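Local coordinates for hydrogenase expression/formation protein HypE (Desulfovibrio vulgaris subsp. vulgaris, PDB 2Z1U) that binds ATP and magnesium and probably acts in hydrogenase maturation, as a member of the HypE family with the AIR synthase-related (PurM-like) fold, at residues L28-N33 with R109-M114; L85-R90 with G149-D154; R161-D166 with D214-R219; G175-T180 with C195-S200; L210-I215 with C276-E281. One frame throughout, in Å; residues are numbered along the deposited sequence.

Contact 1: L28-N33 with R109-M114; sequences LRHFDN and RVVASM
His-30 and Phe-31, neighbours on the last turn of one helix, straddle the Val-111 position of another. The CG1 methyl of Val-111 is the hub: it lies 3.6 Å from His-30 CB and 3.9 Å from Phe-31 CE1, and the valine crosses both aromatic side chains at about a right angle. With CG1 anti to the backbone N (chi1 169°), this branch is the one directed at the first helix.

The imidazole continues along the second helix to Ala-112. Its CE1 touches Ala-112 CB at 3.6 Å, and the backbone N of Ala-112 lies over one ring face, toward the rim. A water at the ring edge, in its plane, has its O 2.7 Å from His-30 ND1, to which it is hydrogen-bonded. The same water gives a weak bond to Ala-112 O, adding a polar link to an otherwise apolar contact. On the other flank, Phe-31 brings its CE1 corner to Met-114 CB at 3.8 Å, while the carbonyl O of Val-111 sits at the edge of the phenyl ring, near its plane.

The helix bearing the two rings ends here. Asp-32 leaves helical geometry with positive phi, and Asn-33 folds back to donate from ND2 to Phe-31 O (3.0 Å), meeting that carbonyl from above its plane. Asn-33 OD1 caps the next helix at Leu-36 N.

Farther out, Phe-31 also touches bound ATP. Phe-31 and Met-114 rest on Cys-94, and Val-111 and Met-114 on Phe-96, so helices 17-31 and 104-121 pack side by side against strand 87-99, with Met-114 extending onto strand 141-151.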
# COMPACT_ATOMS: atom_id res chain seq x y z
N LEU A 28 -8.70 -14.69 -2.28
CA LEU A 28 -9.13 -14.92 -3.66
C LEU A 28 -10.60 -15.28 -3.76
O LEU A 28 -11.28 -14.88 -4.71
CB LEU A 28 -8.31 -16.04 -4.33
CG LEU A 28 -7.14 -15.56 -5.17
CD1 LEU A 28 -6.15 -14.72 -4.33
CD2 LEU A 28 -6.46 -16.75 -5.83
N ARG A 29 -11.10 -16.03 -2.78
CA ARG A 29 -12.49 -16.44 -2.78
C ARG A 29 -13.40 -15.22 -2.75
O ARG A 29 -14.33 -15.10 -3.55
CB ARG A 29 -12.78 -17.38 -1.61
CG ARG A 29 -14.09 -18.15 -1.76
CD ARG A 29 -14.27 -19.14 -0.61
NE ARG A 29 -15.10 -18.54 0.44
CZ ARG A 29 -14.68 -18.17 1.65
NH1 ARG A 29 -13.41 -18.35 2.01
NH2 ARG A 29 -15.53 -17.64 2.51
N HIS A 30 -13.12 -14.31 -1.82
CA HIS A 30 -13.93 -13.10 -1.66
C HIS A 30 -13.69 -12.00 -2.71
O HIS A 30 -14.62 -11.27 -3.06
CB HIS A 30 -13.76 -12.52 -0.26
CG HIS A 30 -14.48 -13.29 0.80
ND1 HIS A 30 -15.78 -13.02 1.17
CD2 HIS A 30 -14.09 -14.34 1.57
CE1 HIS A 30 -16.16 -13.86 2.11
NE2 HIS A 30 -15.15 -14.67 2.38
N PHE A 31 -12.45 -11.90 -3.19
CA PHE A 31 -12.08 -10.84 -4.14
C PHE A 31 -12.28 -11.27 -5.60
O PHE A 31 -12.29 -10.42 -6.51
CB PHE A 31 -10.64 -10.37 -3.90
CG PHE A 31 -10.37 -9.87 -2.48
CD1 PHE A 31 -11.42 -9.44 -1.66
CD2 PHE A 31 -9.07 -9.82 -1.98
CE1 PHE A 31 -11.17 -8.99 -0.36
CE2 PHE A 31 -8.82 -9.35 -0.69
CZ PHE A 31 -9.87 -8.93 0.12
N ASP A 32 -12.44 -12.58 -5.78
CA ASP A 32 -12.80 -13.28 -7.04
C ASP A 32 -12.71 -12.48 -8.34
O ASP A 32 -13.68 -11.82 -8.73
CB ASP A 32 -14.21 -13.89 -6.91
CG ASP A 32 -14.36 -15.20 -7.67
OD1 ASP A 32 -13.55 -15.49 -8.59
OD2 ASP A 32 -15.31 -15.95 -7.34
N ASN A 33 -11.54 -12.55 -8.98
CA ASN A 33 -11.34 -11.99 -10.31
C ASN A 33 -10.09 -12.60 -10.96
O ASN A 33 -9.18 -13.03 -10.24
CB ASN A 33 -11.29 -10.44 -10.27
CG ASN A 33 -10.03 -9.90 -9.62
OD1 ASN A 33 -9.01 -9.73 -10.28
ND2 ASN A 33 -10.10 -9.61 -8.33
N ARG A 109 -14.76 -11.81 8.28
CA ARG A 109 -15.75 -10.73 8.25
C ARG A 109 -15.20 -9.47 7.58
O ARG A 109 -15.90 -8.82 6.79
CB ARG A 109 -16.23 -10.39 9.66
CG ARG A 109 -17.20 -11.40 10.26
CD ARG A 109 -17.87 -10.81 11.50
NE ARG A 109 -17.00 -10.88 12.68
CZ ARG A 109 -17.10 -10.10 13.75
NH1 ARG A 109 -18.04 -9.15 13.82
NH2 ARG A 109 -16.26 -10.26 14.76
N VAL A 110 -13.95 -9.14 7.88
CA VAL A 110 -13.30 -7.95 7.31
C VAL A 110 -13.07 -8.14 5.81
O VAL A 110 -13.35 -7.25 5.00
CB VAL A 110 -11.97 -7.64 8.01
CG1 VAL A 110 -11.18 -6.57 7.24
CG2 VAL A 110 -12.23 -7.19 9.45
N VAL A 111 -12.56 -9.33 5.44
CA VAL A 111 -12.34 -9.71 4.05
C VAL A 111 -13.67 -9.69 3.27
O VAL A 111 -13.73 -9.15 2.17
CB VAL A 111 -11.62 -11.09 3.93
CG1 VAL A 111 -11.65 -11.58 2.50
CG2 VAL A 111 -10.18 -10.96 4.42
N ALA A 112 -14.72 -10.29 3.85
CA ALA A 112 -16.07 -10.24 3.27
C ALA A 112 -16.56 -8.80 3.02
O ALA A 112 -17.10 -8.50 1.95
CB ALA A 112 -17.07 -11.00 4.16
N SER A 113 -16.37 -7.92 4.00
CA SER A 113 -16.66 -6.50 3.84
C SER A 113 -15.92 -5.86 2.67
O SER A 113 -16.52 -5.09 1.92
CB SER A 113 -16.34 -5.73 5.12
OG SER A 113 -17.35 -5.92 6.09
N MET A 114 -14.63 -6.14 2.54
CA MET A 114 -13.84 -5.60 1.42
C MET A 114 -14.35 -6.05 0.06
O MET A 114 -14.50 -5.22 -0.83
CB MET A 114 -12.34 -5.91 1.58
CG MET A 114 -11.74 -5.27 2.80
SD MET A 114 -10.00 -5.60 3.08
CE MET A 114 -9.21 -4.72 1.74
O HOH W 1 -16.99 -11.00 -0.25

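Contact 2: L85-R90 with G149-D154; sequences LGARPR and GEILVD
Ala-87, Arg-88 and Pro-89 pair with Ile-151, Glu-150 and Gly-149 as neighbouring antiparallel strands within the mixed four-stranded sheet of the N-terminal domain. The short strand axes approach to 4.1 Å. Arg-88 and Glu-150 form the hydrogen-bonded pair, Arg-88 N to Glu-150 O at 2.8 Å and Glu-150 N to Arg-88 O at 2.9 Å, between the non-hydrogen-bonded pairs Ala-87/Ile-151 and Pro-89/Gly-149. At both of these the backbones come close, and Gly-149 CA sits only 3.0 Å from Arg-88 O. Beyond the strand end, Leu-152 N continues the ladder to Gly-86 O (2.9 Å), lying in the carbonyl plane.

On the Ala-87 face, Ala-87 CB meets Ile-151 CG1 at 3.9 Å, and Leu-85 CD2 approaches Ile-151 CD1. Arg-88 and Glu-150 share the other face, where the polar groups gather. Arg-90, its chain folded at chi2 and chi3 (-70° and -46°), curls back over Glu-150 and forms a salt bridge from NH1 to OE1 at 3.1 Å; the carboxylate lies at the edge of the guanidinium, but OE1 is met from above the carboxylate plane. A water bridges the same OE1 to Arg-88 NH1, while Glu-150 OE2 accepts from Thr-48 N. Arg-88 is held chiefly by Glu-206, and Leu-152 CD2 covers one face of its guanidinium, 3.6 Å from NH2.

Ala-87 and Pro-89 pack on helix 70-83, and Leu-152 packs on Val-209 and Leu-210 of helix 202-212. Ile-151 also touches Arg-44 of the second subunit. This is a regular antiparallel ladder of the PurM-like alpha-beta domain, its helices packed against the sheet.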
# COMPACT_ATOMS: atom_id res chain seq x y z
N LEU A 85 -9.26 13.16 -7.46
CA LEU A 85 -8.55 13.71 -8.61
C LEU A 85 -9.37 13.62 -9.90
O LEU A 85 -8.82 13.68 -11.00
CB LEU A 85 -7.21 13.00 -8.80
CG LEU A 85 -5.99 13.92 -8.96
CD1 LEU A 85 -5.70 14.66 -7.65
CD2 LEU A 85 -4.77 13.12 -9.43
N GLY A 86 -10.69 13.49 -9.78
CA GLY A 86 -11.57 13.47 -10.95
C GLY A 86 -11.30 12.25 -11.79
O GLY A 86 -11.35 12.31 -13.02
N ALA A 87 -10.99 11.13 -11.13
CA ALA A 87 -10.66 9.88 -11.79
C ALA A 87 -11.67 8.78 -11.49
O ALA A 87 -12.40 8.84 -10.50
CB ALA A 87 -9.25 9.43 -11.40
N ARG A 88 -11.71 7.78 -12.38
CA ARG A 88 -12.52 6.60 -12.21
C ARG A 88 -11.62 5.51 -11.60
O ARG A 88 -10.75 4.99 -12.28
CB ARG A 88 -13.05 6.16 -13.60
CG ARG A 88 -13.87 4.89 -13.61
CD ARG A 88 -14.23 4.51 -15.05
NE ARG A 88 -15.15 5.49 -15.62
CZ ARG A 88 -15.23 5.79 -16.91
NH1 ARG A 88 -14.44 5.18 -17.78
NH2 ARG A 88 -16.11 6.69 -17.33
N PRO A 89 -11.82 5.18 -10.31
CA PRO A 89 -11.03 4.09 -9.71
C PRO A 89 -11.37 2.77 -10.37
O PRO A 89 -12.53 2.53 -10.70
CB PRO A 89 -11.49 4.08 -8.24
CG PRO A 89 -12.18 5.39 -8.02
CD PRO A 89 -12.77 5.78 -9.34
N ARG A 90 -10.35 1.94 -10.59
CA ARG A 90 -10.51 0.69 -11.29
C ARG A 90 -10.02 -0.48 -10.45
O ARG A 90 -10.70 -1.52 -10.36
CB ARG A 90 -9.74 0.71 -12.62
CG ARG A 90 -10.23 1.75 -13.62
CD ARG A 90 -11.61 1.41 -14.19
NE ARG A 90 -11.71 0.01 -14.61
CZ ARG A 90 -11.20 -0.48 -15.74
NH1 ARG A 90 -10.52 0.31 -16.57
NH2 ARG A 90 -11.35 -1.77 -16.05
N GLY A 149 -6.72 4.64 -10.77
CA GLY A 149 -7.85 5.01 -11.59
C GLY A 149 -7.48 5.83 -12.82
O GLY A 149 -6.38 6.38 -12.91
N GLU A 150 -8.43 5.93 -13.73
CA GLU A 150 -8.26 6.67 -14.98
C GLU A 150 -8.82 8.10 -14.81
O GLU A 150 -9.99 8.28 -14.48
CB GLU A 150 -8.95 5.91 -16.11
CG GLU A 150 -8.32 4.52 -16.33
CD GLU A 150 -9.20 3.54 -17.11
OE1 GLU A 150 -10.40 3.39 -16.75
OE2 GLU A 150 -8.68 2.91 -18.06
N ILE A 151 -7.98 9.11 -15.03
CA ILE A 151 -8.46 10.49 -14.93
C ILE A 151 -9.46 10.79 -16.04
O ILE A 151 -9.24 10.42 -17.20
CB ILE A 151 -7.31 11.53 -14.82
CG1 ILE A 151 -6.61 11.38 -13.46
CG2 ILE A 151 -7.85 12.96 -14.95
CD1 ILE A 151 -5.24 11.97 -13.38
N LEU A 152 -10.57 11.43 -15.66
CA LEU A 152 -11.72 11.62 -16.54
C LEU A 152 -11.76 12.97 -17.24
O LEU A 152 -12.47 13.13 -18.23
CB LEU A 152 -13.03 11.40 -15.77
CG LEU A 152 -13.28 10.02 -15.16
CD1 LEU A 152 -14.42 10.09 -14.15
CD2 LEU A 152 -13.55 8.97 -16.23
N VAL A 153 -11.01 13.94 -16.74
CA VAL A 153 -11.08 15.32 -17.25
C VAL A 153 -9.75 16.04 -17.22
O VAL A 153 -8.89 15.74 -16.38
CB VAL A 153 -12.11 16.19 -16.48
CG1 VAL A 153 -13.53 15.87 -16.89
CG2 VAL A 153 -11.92 16.08 -14.96
N ASP A 154 -9.59 17.01 -18.12
CA ASP A 154 -8.46 17.92 -18.11
C ASP A 154 -8.96 19.35 -18.36
O ASP A 154 -9.59 19.60 -19.39
CB ASP A 154 -7.40 17.51 -19.14
CG ASP A 154 -6.03 18.10 -18.84
OD1 ASP A 154 -5.86 19.33 -18.95
OD2 ASP A 154 -5.11 17.33 -18.51
O HOH W 2 -13.09 2.25 -17.43

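Contact 3: R161-D166 with D214-R219; sequences RARPGD and DIHVLR
Asp-166 and Arg-163 meet neighbouring parts of the His-216 ring edge. The ring's ND1 donates to Asp-166 OD2 at 2.7 Å and 163°; the bond lies in the ring plane and meets the oxygen on its syn side. The same OD2 accepts from Arg-163 N (2.8 Å), which arrives from the opposite face of the carboxylate, so two donors grip one oxygen and tie the aspartate across its own type II turn.

The other ring nitrogen, NE2, is hydrogen-bonded to a water at 2.8 Å. This water donates to Asp-214 OD1 and accepts a weak bond from Arg-163 NH1. Arg-163 turns its guanidinium plane 56° from the imidazole, and His-216 CE1 lies over the guanidinium face, 3.4 Å from NH1.

Arg-161 crosses the histidine at about a right angle. Its NH1 is held chiefly by Ala-156 O and makes only a weak bond to Ile-215 O; NH2 stays 4.4 Å from Asp-214 OD1, beyond a salt bridge. Ala-162 CB packs on Val-217 CG2, and at a classic beta bulge His-216 and Val-217 both face Ile-277.

The carboxylate and the two arginines would probably pull the histidine's ionisation in opposite senses, leaving its charge unsettled, but with both nitrogens engaged and OD2 doubly gripped the imidazole is fixed in rotation.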
# COMPACT_ATOMS: atom_id res chain seq x y z
N ARG A 161 -6.73 24.63 -7.01
CA ARG A 161 -7.59 25.19 -8.07
C ARG A 161 -8.84 25.96 -7.61
O ARG A 161 -9.64 26.40 -8.46
CB ARG A 161 -7.95 24.09 -9.08
CG ARG A 161 -6.75 23.56 -9.87
CD ARG A 161 -7.16 22.72 -11.10
NE ARG A 161 -7.96 23.51 -12.03
CZ ARG A 161 -9.14 23.16 -12.54
NH1 ARG A 161 -9.68 21.98 -12.26
NH2 ARG A 161 -9.77 24.00 -13.36
N ALA A 162 -9.01 26.14 -6.30
CA ALA A 162 -10.09 26.97 -5.78
C ALA A 162 -9.80 28.42 -6.16
O ALA A 162 -8.69 28.91 -5.96
CB ALA A 162 -10.22 26.84 -4.27
N ARG A 163 -10.79 29.10 -6.73
CA ARG A 163 -10.61 30.47 -7.20
C ARG A 163 -11.73 31.38 -6.68
O ARG A 163 -12.82 30.90 -6.36
CB ARG A 163 -10.47 30.48 -8.73
CG ARG A 163 -11.79 30.31 -9.51
CD ARG A 163 -11.72 30.99 -10.90
NE ARG A 163 -13.02 31.13 -11.57
CZ ARG A 163 -13.37 30.49 -12.70
NH1 ARG A 163 -12.53 29.66 -13.29
NH2 ARG A 163 -14.57 30.70 -13.24
N PRO A 164 -11.45 32.71 -6.55
CA PRO A 164 -12.47 33.67 -6.13
C PRO A 164 -13.82 33.50 -6.83
O PRO A 164 -13.86 33.36 -8.05
CB PRO A 164 -11.85 35.03 -6.49
CG PRO A 164 -10.36 34.79 -6.38
CD PRO A 164 -10.13 33.34 -6.74
N GLY A 165 -14.90 33.52 -6.05
CA GLY A 165 -16.25 33.36 -6.59
C GLY A 165 -16.78 31.93 -6.60
O GLY A 165 -17.97 31.72 -6.85
N ASP A 166 -15.90 30.96 -6.36
CA ASP A 166 -16.29 29.54 -6.29
C ASP A 166 -17.25 29.27 -5.14
O ASP A 166 -17.10 29.84 -4.05
CB ASP A 166 -15.06 28.65 -6.11
CG ASP A 166 -14.28 28.43 -7.40
OD1 ASP A 166 -14.70 28.90 -8.48
OD2 ASP A 166 -13.23 27.76 -7.32
N ASP A 214 -16.25 21.41 -15.04
CA ASP A 214 -15.51 22.55 -14.48
C ASP A 214 -15.38 22.46 -12.96
O ASP A 214 -15.45 23.45 -12.24
CB ASP A 214 -16.13 23.90 -14.93
CG ASP A 214 -15.10 25.05 -14.96
OD1 ASP A 214 -13.88 24.79 -14.82
OD2 ASP A 214 -15.52 26.21 -15.13
N ILE A 215 -15.17 21.24 -12.46
CA ILE A 215 -14.94 21.03 -11.03
C ILE A 215 -13.52 21.49 -10.69
O ILE A 215 -12.54 20.99 -11.26
CB ILE A 215 -15.12 19.53 -10.63
CG1 ILE A 215 -16.48 18.98 -11.10
CG2 ILE A 215 -14.93 19.36 -9.12
CD1 ILE A 215 -17.73 19.75 -10.61
N HIS A 216 -13.41 22.44 -9.76
CA HIS A 216 -12.09 22.93 -9.35
C HIS A 216 -11.40 22.06 -8.31
O HIS A 216 -10.24 21.72 -8.49
CB HIS A 216 -12.15 24.39 -8.89
CG HIS A 216 -12.44 25.36 -9.98
ND1 HIS A 216 -12.70 26.69 -9.74
CD2 HIS A 216 -12.51 25.21 -11.33
CE1 HIS A 216 -12.92 27.32 -10.88
NE2 HIS A 216 -12.81 26.44 -11.86
N VAL A 217 -12.10 21.75 -7.21
CA VAL A 217 -11.54 20.97 -6.10
C VAL A 217 -12.50 19.91 -5.56
O VAL A 217 -13.69 20.17 -5.39
CB VAL A 217 -11.11 21.84 -4.87
CG1 VAL A 217 -10.10 21.06 -3.98
CG2 VAL A 217 -10.50 23.16 -5.31
N LEU A 218 -11.96 18.73 -5.31
CA LEU A 218 -12.65 17.69 -4.56
C LEU A 218 -11.71 17.25 -3.45
O LEU A 218 -10.51 17.08 -3.68
CB LEU A 218 -12.99 16.48 -5.45
CG LEU A 218 -13.93 16.65 -6.66
CD1 LEU A 218 -13.88 15.41 -7.58
CD2 LEU A 218 -15.37 16.96 -6.25
N ARG A 219 -12.24 17.08 -2.24
CA ARG A 219 -11.45 16.50 -1.15
C ARG A 219 -12.39 15.85 -0.13
O ARG A 219 -13.50 16.33 0.09
CB ARG A 219 -10.54 17.55 -0.46
CG ARG A 219 -9.58 16.93 0.57
CD ARG A 219 -8.29 17.68 0.66
NE ARG A 219 -7.51 17.65 -0.59
CZ ARG A 219 -6.47 18.45 -0.83
NH1 ARG A 219 -6.08 19.31 0.11
NH2 ARG A 219 -5.81 18.39 -1.98
O HOH W 3 -12.76 27.40 -14.46

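Contact 4: G175-T180 with C195-S200; sequences GDHGLT and CSDSAS
An ST turn lies at the centre of this contact, where the loop ahead of helix 202-212 packs against the first turn of helix 176-184. Ser-196 OG accepts from Ser-198 N at 3.2 Å and is also hydrogen-bonded to His-177 ND1 at 2.7 Å, at the edge of the imidazole and in its plane. His-177 CG stands anti to the backbone N (chi1 180°), which carries ND1 to that hydroxyl. The opposite ring nitrogen, NE2, donates to Ile-342 O, and Phe-65 meets the ring with its plane nearly perpendicular, so the imidazole is held on several sides.

Asp-197 approaches the same histidine from its root: OD1 lies 3.4 Å from His-177 CB. A water takes the helix N-H of His-177 (2.8 Å) and donates weakly to Asp-197 OD2, whose stronger partner is Lys-273; OD1 accepts from Glu-271 N. A second water probably joins Asp-176 OD1 to Cys-195 N, while Asp-176 OD2 is bound by Ser-173. Asp-176 CB also touches Cys-195 O at 3.5 Å.

Within the C-terminal domain of the AIR synthase-related fold, the contact is thus an ST turn packed at the N-terminal turn of helix 176-184, whose N-cap is Gly-175.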
# COMPACT_ATOMS: atom_id res chain seq x y z
N GLY A 175 -19.31 14.87 10.98
CA GLY A 175 -18.97 14.42 12.33
C GLY A 175 -19.39 13.00 12.69
O GLY A 175 -18.97 12.47 13.72
N ASP A 176 -20.23 12.40 11.86
CA ASP A 176 -20.85 11.09 12.13
C ASP A 176 -19.86 9.97 12.40
O ASP A 176 -19.95 9.32 13.44
CB ASP A 176 -21.79 10.70 10.99
CG ASP A 176 -22.81 11.79 10.70
OD1 ASP A 176 -23.96 11.64 11.13
OD2 ASP A 176 -22.44 12.81 10.08
N HIS A 177 -18.92 9.75 11.47
CA HIS A 177 -17.92 8.71 11.64
C HIS A 177 -17.11 8.88 12.93
O HIS A 177 -17.00 7.94 13.74
CB HIS A 177 -16.96 8.65 10.47
CG HIS A 177 -15.91 7.59 10.62
ND1 HIS A 177 -16.15 6.26 10.32
CD2 HIS A 177 -14.64 7.64 11.06
CE1 HIS A 177 -15.07 5.55 10.56
NE2 HIS A 177 -14.13 6.37 11.02
N GLY A 178 -16.50 10.05 13.09
CA GLY A 178 -15.67 10.34 14.27
C GLY A 178 -16.41 10.11 15.58
O GLY A 178 -15.86 9.50 16.49
N LEU A 179 -17.64 10.61 15.67
CA LEU A 179 -18.45 10.42 16.86
C LEU A 179 -18.71 8.94 17.14
O LEU A 179 -18.56 8.49 18.27
CB LEU A 179 -19.79 11.16 16.76
CG LEU A 179 -20.46 11.74 18.00
CD1 LEU A 179 -21.97 11.75 17.86
CD2 LEU A 179 -20.05 11.08 19.32
N THR A 180 -19.08 8.18 16.12
CA THR A 180 -19.42 6.77 16.36
C THR A 180 -18.27 5.91 16.83
O THR A 180 -18.48 5.09 17.72
CB THR A 180 -20.35 6.09 15.29
OG1 THR A 180 -19.83 4.81 14.89
CG2 THR A 180 -20.54 6.97 14.10
N CYS A 195 -24.02 6.65 13.22
CA CYS A 195 -23.14 5.59 12.74
C CYS A 195 -22.15 6.12 11.71
O CYS A 195 -22.30 7.25 11.22
CB CYS A 195 -23.96 4.45 12.14
SG CYS A 195 -25.00 4.97 10.80
N SER A 196 -21.15 5.30 11.39
CA SER A 196 -20.20 5.64 10.34
C SER A 196 -20.92 5.85 9.02
O SER A 196 -21.96 5.24 8.75
CB SER A 196 -19.15 4.55 10.19
OG SER A 196 -18.20 4.89 9.19
N ASP A 197 -20.35 6.74 8.22
CA ASP A 197 -20.89 7.07 6.91
C ASP A 197 -20.05 6.41 5.81
O ASP A 197 -20.21 6.73 4.63
CB ASP A 197 -20.91 8.59 6.73
CG ASP A 197 -19.54 9.25 6.95
OD1 ASP A 197 -18.58 8.60 7.43
OD2 ASP A 197 -19.44 10.44 6.63
N SER A 198 -19.16 5.51 6.21
CA SER A 198 -18.25 4.83 5.28
C SER A 198 -19.01 4.44 4.01
O SER A 198 -19.94 3.62 4.04
CB SER A 198 -17.62 3.60 5.93
OG SER A 198 -16.64 3.01 5.08
N ALA A 199 -18.65 5.08 2.90
CA ALA A 199 -19.34 4.85 1.64
C ALA A 199 -18.47 5.32 0.50
O ALA A 199 -17.70 6.27 0.63
CB ALA A 199 -20.72 5.59 1.60
N SER A 200 -18.63 4.66 -0.63
CA SER A 200 -17.93 4.96 -1.87
C SER A 200 -18.57 6.11 -2.61
O SER A 200 -19.77 6.10 -2.84
CB SER A 200 -17.95 3.69 -2.77
OG SER A 200 -16.78 2.96 -2.51
O HOH W 4 -24.88 9.12 11.37
O HOH W 5 -18.89 11.39 9.23

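Contact 5: L210-I215 with C276-E281; sequences LEVGDI and CILPEE
The carboxylate of Asp-214 meets the puckered ring of Pro-279, the two side chains crossing at about a right angle. Pro-279 CG lies 3.4 Å from Asp-214 OD2, and Pro-279 CD sits 3.2 Å from the carbonyl O of Asp-214, so the proline touches both the side chain and the backbone of the aspartate. Arg-163 and His-216 also touch Pro-279.

Next to this polar margin the contact becomes aliphatic. Leu-278 CD1 meets Ile-215 CD1 at 3.6 Å and Val-212 CG1 at 4.1 Å. Leu-278 CG is placed between its backbone N and carbonyl carbon (chi1 85°), which turns the branch toward the chain leaving helix 202-212. Here the helix ends in a wider pi-type turn, and Gly-213, with positive phi, redirects the chain toward strand 217-219, an edge of the seven-stranded mixed sheet within this chain. Strand 275-278 is the antiparallel neighbour of that edge strand. The chain from Val-212 to Ile-215 runs at 98° to that from Cys-276 to Pro-279.

The other branch of Ile-215, CG2, approaches Cys-276 SG at 4.2 Å. Val-212 and Leu-278 also pack on helix 280-291, through Val-289 and Ala-286 respectively, while Leu-278 reaches Leu-169 of strand 167-170.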
# COMPACT_ATOMS: atom_id res chain seq x y z
N LEU A 210 -18.12 14.60 -15.35
CA LEU A 210 -18.54 14.42 -16.74
C LEU A 210 -19.82 15.14 -17.16
O LEU A 210 -19.97 15.48 -18.33
CB LEU A 210 -18.67 12.92 -17.07
CG LEU A 210 -17.40 12.09 -16.88
CD1 LEU A 210 -17.73 10.63 -17.08
CD2 LEU A 210 -16.31 12.55 -17.83
N GLU A 211 -20.75 15.34 -16.23
CA GLU A 211 -22.04 15.94 -16.58
C GLU A 211 -22.20 17.39 -16.12
O GLU A 211 -22.80 18.19 -16.82
CB GLU A 211 -23.21 15.06 -16.14
CG GLU A 211 -23.17 13.69 -16.84
CD GLU A 211 -24.41 12.84 -16.64
OE1 GLU A 211 -24.26 11.68 -16.22
OE2 GLU A 211 -25.52 13.34 -16.91
N VAL A 212 -21.66 17.72 -14.95
CA VAL A 212 -21.71 19.10 -14.45
C VAL A 212 -20.52 19.88 -15.03
O VAL A 212 -20.71 20.94 -15.65
CB VAL A 212 -21.77 19.15 -12.90
CG1 VAL A 212 -21.73 20.60 -12.40
CG2 VAL A 212 -23.03 18.43 -12.41
N GLY A 213 -19.32 19.33 -14.84
CA GLY A 213 -18.08 19.87 -15.41
C GLY A 213 -17.50 21.09 -14.71
O GLY A 213 -18.17 21.72 -13.88
N ASP A 214 -16.25 21.41 -15.04
CA ASP A 214 -15.51 22.55 -14.48
C ASP A 214 -15.38 22.46 -12.96
O ASP A 214 -15.45 23.45 -12.24
CB ASP A 214 -16.13 23.90 -14.93
CG ASP A 214 -15.10 25.05 -14.96
OD1 ASP A 214 -13.88 24.79 -14.82
OD2 ASP A 214 -15.52 26.21 -15.13
N ILE A 215 -15.17 21.24 -12.46
CA ILE A 215 -14.94 21.03 -11.03
C ILE A 215 -13.52 21.49 -10.69
O ILE A 215 -12.54 20.99 -11.26
CB ILE A 215 -15.12 19.53 -10.63
CG1 ILE A 215 -16.48 18.98 -11.10
CG2 ILE A 215 -14.93 19.36 -9.12
CD1 ILE A 215 -17.73 19.75 -10.61
N CYS A 276 -16.86 19.84 -2.49
CA CYS A 276 -16.77 20.14 -3.90
C CYS A 276 -16.73 21.65 -4.10
O CYS A 276 -17.64 22.37 -3.69
CB CYS A 276 -17.96 19.51 -4.66
SG CYS A 276 -18.11 19.98 -6.39
N ILE A 277 -15.68 22.12 -4.76
CA ILE A 277 -15.50 23.55 -5.04
C ILE A 277 -15.46 23.74 -6.55
O ILE A 277 -14.76 23.00 -7.25
CB ILE A 277 -14.24 24.11 -4.31
CG1 ILE A 277 -14.43 23.98 -2.79
CG2 ILE A 277 -14.00 25.60 -4.66
CD1 ILE A 277 -13.18 24.20 -1.95
N LEU A 278 -16.24 24.71 -7.04
CA LEU A 278 -16.48 24.94 -8.47
C LEU A 278 -17.11 26.34 -8.71
O LEU A 278 -17.73 26.90 -7.80
CB LEU A 278 -17.39 23.84 -9.03
CG LEU A 278 -18.93 23.92 -8.92
CD1 LEU A 278 -19.51 22.76 -9.68
CD2 LEU A 278 -19.44 23.93 -7.49
N PRO A 279 -16.98 26.89 -9.94
CA PRO A 279 -17.59 28.19 -10.22
C PRO A 279 -19.08 28.27 -9.87
O PRO A 279 -19.80 27.27 -9.95
CB PRO A 279 -17.43 28.34 -11.74
CG PRO A 279 -16.25 27.52 -12.06
CD PRO A 279 -16.29 26.35 -11.12
N GLU A 280 -19.52 29.47 -9.52
CA GLU A 280 -20.88 29.74 -9.09
C GLU A 280 -21.96 29.22 -10.05
O GLU A 280 -22.97 28.68 -9.59
CB GLU A 280 -21.06 31.24 -8.80
CG GLU A 280 -22.43 31.67 -8.26
CD GLU A 280 -22.94 30.81 -7.11
OE1 GLU A 280 -24.14 30.42 -7.15
OE2 GLU A 280 -22.16 30.52 -6.18
N GLU A 281 -21.76 29.36 -11.36
CA GLU A 281 -22.83 29.03 -12.32
C GLU A 281 -23.08 27.53 -12.50
O GLU A 281 -24.09 27.12 -13.08
CB GLU A 281 -22.66 29.77 -13.67
CG GLU A 281 -21.80 29.06 -14.72
CD GLU A 281 -20.31 29.38 -14.60
OE1 GLU A 281 -19.91 30.08 -13.63
OE2 GLU A 281 -19.55 28.92 -15.47

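How the contacts relate
Contacts 1 and 2 lie in the N-terminal part, their centres about 25 Å apart and their segments alternating along the chain, strand 87-99 leading into helix 104-121. Contacts 3, 4 and 5 follow in the C-terminal part. Contacts 3 and 5, with about 8 Å between centres, share Asp-214 and Ile-215 and reach neighbouring strands 217-219 and 275-278. Contact 4 falls within the chain span between the two segments of contact 3, yet about 25 Å separates their centres. Leu-152 of contact 2 packs on Leu-210 of contact 5, and contacts 2 and 3 both meet the second subunit. The set is consistent with N- and C-terminal parts held together around the ATP and magnesium sites.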